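Local coordinates for 2-c-methyl-d-erythritol 2,4-cyclodiphosphate synthase (Plasmodium falciparum, PDB 4C81), which catalyses, as an IspF-type zinc-binding lyase, the cyclisation that yields 2-C-methyl-D-erythritol 2,4-cyclodiphosphate with release of CMP in isoprenoid precursor synthesis, at residues A[44-49]-A[63-68]. The protein carries 1 engineered substitution. Residues are numbered along the deposited sequence; the frame is centred on the assembly and turned at random.
With ZN (zinc ion), chain B.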
# COMPACT_ATOMS: atom_id res chain seq x y z
N LEU A 44 -4.75 18.91 15.63
CA LEU A 44 -4.93 17.84 14.64
C LEU A 44 -6.39 17.39 14.53
O LEU A 44 -7.09 17.24 15.53
CB LEU A 44 -4.06 16.62 15.00
CG LEU A 44 -4.24 15.35 14.15
CD1 LEU A 44 -3.77 15.58 12.72
CD2 LEU A 44 -3.49 14.18 14.78
N THR A 45 -6.84 17.18 13.29
CA THR A 45 -8.11 16.54 13.00
C THR A 45 -7.82 15.25 12.25
O THR A 45 -7.00 15.25 11.32
CB THR A 45 -9.01 17.44 12.13
OG1 THR A 45 -9.16 18.72 12.76
CG2 THR A 45 -10.39 16.80 11.94
N LEU A 46 -8.47 14.17 12.65
CA LEU A 46 -8.22 12.85 12.08
C LEU A 46 -9.55 12.14 11.81
O LEU A 46 -10.29 11.81 12.74
CB LEU A 46 -7.33 12.04 13.04
CG LEU A 46 -6.56 10.84 12.50
CD1 LEU A 46 -5.64 11.23 11.36
CD2 LEU A 46 -5.77 10.19 13.63
N GLY A 47 -9.86 11.93 10.53
CA GLY A 47 -11.15 11.39 10.13
C GLY A 47 -12.31 12.24 10.62
O GLY A 47 -13.35 11.72 11.00
N GLY A 48 -12.10 13.55 10.64
CA GLY A 48 -13.09 14.50 11.14
C GLY A 48 -13.17 14.62 12.66
O GLY A 48 -13.99 15.38 13.17
N VAL A 49 -12.32 13.89 13.38
CA VAL A 49 -12.32 13.91 14.85
C VAL A 49 -11.16 14.75 15.36
O VAL A 49 -10.01 14.50 15.02
CB VAL A 49 -12.20 12.48 15.43
CG1 VAL A 49 -12.25 12.52 16.96
CG2 VAL A 49 -13.29 11.57 14.88
N ASP A 63 -5.55 16.44 8.17
CA ASP A 63 -6.37 15.23 8.28
C ASP A 63 -5.93 14.18 7.26
O ASP A 63 -6.50 14.07 6.17
CB ASP A 63 -7.86 15.57 8.13
CG ASP A 63 -8.77 14.45 8.59
OD1 ASP A 63 -8.41 13.26 8.44
OD2 ASP A 63 -9.87 14.74 9.09
N ILE A 64 -4.92 13.40 7.64
CA ILE A 64 -4.36 12.38 6.75
C ILE A 64 -5.40 11.36 6.26
O ILE A 64 -5.28 10.84 5.15
CB ILE A 64 -3.15 11.62 7.39
CG1 ILE A 64 -3.52 11.03 8.75
CG2 ILE A 64 -1.93 12.55 7.49
CD1 ILE A 64 -2.45 10.14 9.36
N ILE A 65 -6.42 11.09 7.08
CA ILE A 65 -7.45 10.12 6.70
C ILE A 65 -8.33 10.67 5.58
O ILE A 65 -8.47 10.04 4.52
CB ILE A 65 -8.31 9.71 7.92
CG1 ILE A 65 -7.46 8.92 8.92
CG2 ILE A 65 -9.50 8.88 7.48
CD1 ILE A 65 -8.23 8.46 10.15
N TYR A 66 -8.91 11.85 5.79
CA TYR A 66 -9.74 12.46 4.75
C TYR A 66 -8.96 12.72 3.46
O TYR A 66 -9.48 12.47 2.37
CB TYR A 66 -10.38 13.77 5.24
CG TYR A 66 -11.63 13.62 6.11
CD1 TYR A 66 -12.24 12.38 6.32
CD2 TYR A 66 -12.23 14.74 6.67
CE1 TYR A 66 -13.39 12.27 7.09
CE2 TYR A 66 -13.38 14.64 7.45
CZ TYR A 66 -13.95 13.40 7.65
OH TYR A 66 -15.08 13.29 8.42
N HIS A 67 -7.73 13.22 3.58
CA HIS A 67 -6.92 13.53 2.41
C HIS A 67 -6.56 12.26 1.64
O HIS A 67 -6.68 12.22 0.41
CB HIS A 67 -5.65 14.30 2.79
CG HIS A 67 -5.91 15.59 3.51
ND1 HIS A 67 -4.91 16.33 4.09
CD2 HIS A 67 -7.07 16.25 3.75
CE1 HIS A 67 -5.44 17.40 4.66
NE2 HIS A 67 -6.75 17.38 4.46
N SER A 68 -6.13 11.21 2.34
CA SER A 68 -5.77 9.96 1.67
C SER A 68 -7.00 9.29 1.04
O SER A 68 -6.88 8.71 -0.04
CB SER A 68 -5.08 8.99 2.63
OG SER A 68 -5.96 8.51 3.62
ZN ZN B . -2.89 16.00 3.86
O HOH W 1 -2.60 16.41 2.12
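One face of the Tyr66 ring lies over the peptide joining Gly47 to Gly48: Gly47 CA makes a CH-pi contact 4.2 Å from the ring centroid, and Gly48 N sits over the rim. The carboxylate of Asp63 grips the same turn. Gly48 N donates to Asp63 OD2 along its syn lone pair (3.0 Å, 162° at the hydrogen), while Gly47 N reaches Asp63 OD1 at 2.9 Å on the syn side, 27° out of plane. From the opposite face Tyr66 N donates almost straight to Asp63 OD1 (3.0 Å), so three N-H groups fix the carboxylate's rotation. CG anti to the backbone N (chi1 -165°) carries the Asp63 carboxylate to the type I' hairpin turn linking strands 43-46 and 49-51; through the Tyr66 N bond Asp63 is also the N-cap of helix 64-77. Asp63 CA directs a C-H at Thr45 O, 3.1 Å away; this buried carbonyl has no conventional partner. On the apolar side of the contact Leu46 CD1 presses tightly on Ile64 CG1 (3.4 Å), and Leu46 CG meets Ile65 CD1 at 3.7 Å, those two side chains crossing nearly at right angles. One turn along the capped helix, His67 ND1 binds zinc at 2.1 Å with Asp15 and His17, and Ser98 holds its NE2.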